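Local structure of prophage pi2 protein 01, integrase (Lactococcus lactis, 3LYS) at residues Lys37-Tyr42 / Lys73-Arg78; Lys62-Glu65 / Ser71-Gly74. The protein probably binds DNA, as the core-binding domain of a prophage integrase of the tyrosine recombinase type, presumably serving DNA integration and recombination. The protein carries 1 engineered substitution. One frame throughout, in Å; residues are numbered along the deposited sequence.

Contact 1 of 2, residues Lys37-Tyr42 / Lys73-Arg78; sequences KYLKTY and KGFHTR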
loop_
_atom_site.group_PDB
_atom_site.type_symbol
_atom_site.label_atom_id
_atom_site.label_comp_id
_atom_site.label_asym_id
_atom_site.label_seq_id
_atom_site.Cartn_x
_atom_site.Cartn_y
_atom_site.Cartn_z
ATOM N N LYS A 37 2.593 -7.034 -5.739
ATOM C CA LYS A 37 2.357 -7.163 -7.175
ATOM C C LYS A 37 1.443 -6.039 -7.642
ATOM O O LYS A 37 1.782 -5.279 -8.550
ATOM C CB LYS A 37 1.712 -8.527 -7.457
ATOM C CG LYS A 37 1.524 -8.900 -8.925
ATOM C CD LYS A 37 1.034 -10.355 -9.074
ATOM C CE LYS A 37 0.855 -10.739 -10.545
ATOM N NZ LYS A 37 0.540 -12.180 -10.738
ATOM N N TYR A 38 0.277 -5.948 -7.012
ATOM C CA TYR A 38 -0.690 -4.904 -7.335
ATOM C C TYR A 38 0.009 -3.560 -7.372
ATOM O O TYR A 38 -0.104 -2.810 -8.336
ATOM C CB TYR A 38 -1.792 -4.863 -6.276
ATOM C CG TYR A 38 -2.836 -5.942 -6.410
ATOM C CD1 TYR A 38 -3.513 -6.406 -5.302
ATOM C CD2 TYR A 38 -3.188 -6.462 -7.655
ATOM C CE1 TYR A 38 -4.521 -7.347 -5.415
ATOM C CE2 TYR A 38 -4.205 -7.412 -7.778
ATOM C CZ TYR A 38 -4.866 -7.842 -6.635
ATOM O OH TYR A 38 -5.904 -8.740 -6.704
ATOM N N LEU A 39 0.737 -3.269 -6.306
ATOM C CA LEU A 39 1.457 -2.019 -6.212
ATOM C C LEU A 39 2.328 -1.779 -7.447
ATOM O O LEU A 39 2.338 -0.685 -7.992
ATOM C CB LEU A 39 2.310 -2.015 -4.946
ATOM C CG LEU A 39 2.360 -0.724 -4.136
ATOM C CD1 LEU A 39 0.968 -0.220 -3.840
ATOM C CD2 LEU A 39 3.108 -0.983 -2.848
ATOM N N LYS A 40 3.039 -2.799 -7.909
ATOM C CA LYS A 40 3.903 -2.626 -9.066
ATOM C C LYS A 40 3.129 -2.239 -10.313
ATOM O O LYS A 40 3.627 -1.511 -11.176
ATOM C CB LYS A 40 4.714 -3.902 -9.325
ATOM C CG LYS A 40 5.715 -4.249 -8.242
ATOM C CD LYS A 40 6.568 -5.421 -8.673
ATOM C CE LYS A 40 7.599 -5.777 -7.615
ATOM N NZ LYS A 40 8.410 -6.970 -8.005
ATOM N N THR A 41 1.902 -2.731 -10.394
ATOM C CA THR A 41 1.017 -2.466 -11.532
ATOM C C THR A 41 0.410 -1.057 -11.456
ATOM O O THR A 41 0.828 -0.150 -12.171
ATOM C CB THR A 41 -0.135 -3.494 -11.571
ATOM O OG1 THR A 41 0.410 -4.820 -11.573
ATOM C CG2 THR A 41 -0.971 -3.300 -12.806
ATOM N N TYR A 42 -0.572 -0.888 -10.576
ATOM C CA TYR A 42 -1.246 0.386 -10.410
ATOM C C TYR A 42 -0.356 1.568 -10.071
ATOM O O TYR A 42 -0.675 2.705 -10.412
ATOM C CB TYR A 42 -2.328 0.243 -9.361
ATOM C CG TYR A 42 -3.421 -0.666 -9.818
ATOM C CD1 TYR A 42 -4.545 -0.161 -10.451
ATOM C CD2 TYR A 42 -3.327 -2.034 -9.637
ATOM C CE1 TYR A 42 -5.552 -0.992 -10.885
ATOM C CE2 TYR A 42 -4.327 -2.877 -10.069
ATOM C CZ TYR A 42 -5.439 -2.351 -10.690
ATOM O OH TYR A 42 -6.459 -3.170 -11.101
ATOM N N LYS A 73 -10.123 -3.491 -0.315
ATOM C CA LYS A 73 -9.900 -3.176 1.099
ATOM C C LYS A 73 -8.591 -3.753 1.603
ATOM O O LYS A 73 -7.811 -3.068 2.266
ATOM C CB LYS A 73 -11.004 -3.761 1.967
ATOM C CG LYS A 73 -10.829 -3.457 3.442
ATOM C CD LYS A 73 -11.914 -4.126 4.261
ATOM C CE LYS A 73 -12.193 -3.349 5.548
ATOM N NZ LYS A 73 -12.752 -1.985 5.257
ATOM N N GLY A 74 -8.395 -5.038 1.315
ATOM C CA GLY A 74 -7.189 -5.739 1.713
ATOM C C GLY A 74 -5.952 -5.035 1.193
ATOM O O GLY A 74 -4.947 -4.928 1.895
ATOM N N PHE A 75 -6.019 -4.553 -0.044
ATOM C CA PHE A 75 -4.896 -3.841 -0.637
ATOM C C PHE A 75 -4.566 -2.617 0.213
ATOM O O PHE A 75 -3.454 -2.470 0.721
ATOM C CB PHE A 75 -5.258 -3.383 -2.037
ATOM C CG PHE A 75 -4.239 -2.491 -2.654
ATOM C CD1 PHE A 75 -2.972 -2.954 -2.922
ATOM C CD2 PHE A 75 -4.546 -1.182 -2.982
ATOM C CE1 PHE A 75 -2.026 -2.123 -3.512
ATOM C CE2 PHE A 75 -3.598 -0.352 -3.571
ATOM C CZ PHE A 75 -2.347 -0.819 -3.836
ATOM N N HIS A 76 -5.559 -1.744 0.356
ATOM C CA HIS A 76 -5.418 -0.517 1.127
ATOM C C HIS A 76 -4.834 -0.797 2.511
ATOM O O HIS A 76 -3.719 -0.370 2.834
ATOM C CB HIS A 76 -6.778 0.175 1.257
ATOM C CG HIS A 76 -6.789 1.299 2.244
ATOM N ND1 HIS A 76 -5.994 2.413 2.107
ATOM C CD2 HIS A 76 -7.513 1.494 3.374
ATOM C CE1 HIS A 76 -6.227 3.248 3.105
ATOM N NE2 HIS A 76 -7.146 2.713 3.886
ATOM N N THR A 77 -5.583 -1.522 3.326
ATOM C CA THR A 77 -5.118 -1.839 4.659
ATOM C C THR A 77 -3.625 -2.221 4.705
ATOM O O THR A 77 -2.852 -1.605 5.438
ATOM C CB THR A 77 -5.995 -2.950 5.274
ATOM O OG1 THR A 77 -5.298 -3.566 6.361
ATOM C CG2 THR A 77 -6.345 -3.970 4.238
ATOM N N ARG A 78 -3.215 -3.206 3.907
ATOM C CA ARG A 78 -1.815 -3.630 3.886
ATOM C C ARG A 78 -0.854 -2.496 3.514
ATOM O O ARG A 78 0.188 -2.327 4.140
ATOM C CB ARG A 78 -1.626 -4.827 2.937
ATOM C CG ARG A 78 -2.088 -6.168 3.539
ATOM C CD ARG A 78 -1.665 -7.383 2.715
ATOM N NE ARG A 78 -2.590 -7.705 1.632
ATOM C CZ ARG A 78 -3.854 -8.088 1.807
ATOM N NH1 ARG A 78 -4.627 -8.362 0.759
ATOM N NH2 ARG A 78 -4.349 -8.192 3.032
#
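With CG swung opposite the backbone N (chi1 172°), the Phe75 ring leaves helix 69-88 and reaches across to Tyr38 and Leu39 on helix 26-42. Tyr38 takes a different first torsion: CG is anti to the carbonyl carbon (chi1 -78°), which carries the tyrosine ring off beside its own backbone N. The nearest atom of the tyrosine is its methylene, for CB meets the CD1-CE1 bond of Phe75, 3.9 Å from Phe75 CE1 and about as far from CD1. Leu39 works differently. One branch does the touching: its methyl CD1 comes to the rim of the phenyl ring, near the ring plane, 3.4 Å from Phe75 CZ, and the two side chains cross at about a right angle. Phe75 CE1 is therefore shared, with the tyrosine methylene and the leucine methyl both beside it.

The closest backbone pair is Tyr38 and Phe75, with CA atoms 8.0 Å apart, and the aromatic ring bridges that gap between two helices of the all-helical, SAM-like core-binding domain of the phage integrase family. The contact lies close to the centre of the chain and is apolar, made of carbon against carbon. Leu39 also packs on Ile8 and Phe12 of helix 8-19, and Phe75 on Leu60 of helix 53-64, so side chains from all four helices meet around this contact. At the margin, Arg78 NE hydrogen-bonds Thr35 OG1, adding a polar tie between the same two helices.

Contact 2 of 2, residues Lys62-Glu65 / Ser71-Gly74; sequences KFAE and STKG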
loop_
_atom_site.group_PDB
_atom_site.type_symbol
_atom_site.label_atom_id
_atom_site.label_comp_id
_atom_site.label_asym_id
_atom_site.label_seq_id
_atom_site.Cartn_x
_atom_site.Cartn_y
_atom_site.Cartn_z
ATOM N N LYS A 62 -9.153 3.549 -9.304
ATOM C CA LYS A 62 -8.852 2.786 -10.511
ATOM C C LYS A 62 -8.873 1.290 -10.184
ATOM O O LYS A 62 -9.380 0.477 -10.950
ATOM C CB LYS A 62 -7.480 3.221 -11.062
ATOM C CG LYS A 62 -6.966 2.492 -12.315
ATOM C CD LYS A 62 -7.927 2.605 -13.492
ATOM C CE LYS A 62 -8.251 4.059 -13.842
ATOM N NZ LYS A 62 -9.318 4.177 -14.886
ATOM N N PHE A 63 -8.343 0.936 -9.023
ATOM C CA PHE A 63 -8.290 -0.455 -8.603
ATOM C C PHE A 63 -9.683 -1.027 -8.339
ATOM O O PHE A 63 -9.983 -2.166 -8.702
ATOM C CB PHE A 63 -7.415 -0.550 -7.344
ATOM C CG PHE A 63 -7.222 -1.951 -6.825
ATOM C CD1 PHE A 63 -8.200 -2.566 -6.031
ATOM C CD2 PHE A 63 -6.066 -2.659 -7.131
ATOM C CE1 PHE A 63 -8.024 -3.867 -5.551
ATOM C CE2 PHE A 63 -5.889 -3.954 -6.655
ATOM C CZ PHE A 63 -6.874 -4.560 -5.862
ATOM N N ALA A 64 -10.534 -0.225 -7.715
ATOM C CA ALA A 64 -11.876 -0.671 -7.376
ATOM C C ALA A 64 -12.761 -0.998 -8.574
ATOM O O ALA A 64 -13.722 -1.760 -8.448
ATOM C CB ALA A 64 -12.556 0.362 -6.506
ATOM N N GLU A 65 -12.448 -0.434 -9.734
ATOM C CA GLU A 65 -13.271 -0.697 -10.897
ATOM C C GLU A 65 -12.927 -2.002 -11.610
ATOM O O GLU A 65 -13.295 -2.193 -12.763
ATOM C CB GLU A 65 -13.210 0.486 -11.866
ATOM C CG GLU A 65 -11.813 0.920 -12.239
ATOM C CD GLU A 65 -11.783 2.145 -13.151
ATOM O OE1 GLU A 65 -12.202 3.235 -12.715
ATOM O OE2 GLU A 65 -11.342 2.013 -14.310
ATOM N N SER A 71 -11.610 -7.147 -1.624
ATOM C CA SER A 71 -10.279 -7.207 -2.224
ATOM C C SER A 71 -9.554 -5.868 -2.209
ATOM O O SER A 71 -8.394 -5.764 -1.799
ATOM C CB SER A 71 -10.374 -7.715 -3.670
ATOM O OG SER A 71 -9.112 -7.710 -4.313
ATOM N N THR A 72 -10.239 -4.838 -2.671
ATOM C CA THR A 72 -9.640 -3.519 -2.710
ATOM C C THR A 72 -9.289 -3.094 -1.276
ATOM O O THR A 72 -8.264 -2.452 -1.047
ATOM C CB THR A 72 -10.612 -2.514 -3.401
ATOM O OG1 THR A 72 -9.997 -1.224 -3.511
ATOM C CG2 THR A 72 -11.905 -2.416 -2.626
ATOM N N LYS A 73 -10.123 -3.491 -0.315
ATOM C CA LYS A 73 -9.900 -3.176 1.099
ATOM C C LYS A 73 -8.591 -3.753 1.603
ATOM O O LYS A 73 -7.811 -3.068 2.266
ATOM C CB LYS A 73 -11.004 -3.761 1.967
ATOM C CG LYS A 73 -10.829 -3.457 3.442
ATOM C CD LYS A 73 -11.914 -4.126 4.261
ATOM C CE LYS A 73 -12.193 -3.349 5.548
ATOM N NZ LYS A 73 -12.752 -1.985 5.257
ATOM N N GLY A 74 -8.395 -5.038 1.315
ATOM C CA GLY A 74 -7.189 -5.739 1.713
ATOM C C GLY A 74 -5.952 -5.035 1.193
ATOM O O GLY A 74 -4.947 -4.928 1.895
#
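Phe63, close to the end of helix 53-64, brings ring atoms CD1 and CE1 against Thr72 near the start of helix 69-88, and this is the closer-packed part of the contact. Ring atom CD1 is 3.4 Å from Thr72 OG1, while the next atom round, CE1, is 3.3 Å from Thr72 CA; Thr72 CB is close to both. The two side chains slide past each other in opposite directions. Thr72 carries OG1 opposite its own backbone N (chi1 -177°), which sets the hydroxyl beside the phenylalanine. The backbones run close here too, with the CA atoms of Ala64 and Thr72 5.9 Å apart.

Around this pair the fit is looser. Ser71 OG stands off the ring edge, near its plane, 4.2 Å from Phe63 CZ, and the Ala64 methyl keeps a similar distance from the threonine hydroxyl. On the exposed side, Lys62 and Glu65 turn to each other instead of to the second helix: Lys62 NZ makes a salt bridge to Glu65 OE2 at 3.0 Å, approaching from above the carboxylate plane, 46° out of it. His67, in the intervening loop, stacks on the Phe63 ring. What results is two consecutive helices joined by a short loop, with Phe63 from the end of the first packed on the start of the second, a corner of the helical core-binding domain of a phage integrase.

From the N terminus, the chain passes through helix 8-19 and reaches residues 37-42 at the end of helix 26-42, where contact 1 begins. Thirty residues, helix 53-64 among them, pass before residues 73-78 close this long loop. Contact 2 is local and spans a short part of the same loop: five residues separate 62-65 from 71-74. Its second segment overlaps that of contact 1 at Lys73 and Gly74, so both contacts end on helix 69-88. Their centres are 8 Å apart and they touch directly, Tyr42 CE2 lying 3.4 Å from Phe63 CD2. Together they draw helices 26-42 and 53-64 onto the first half of helix 69-88.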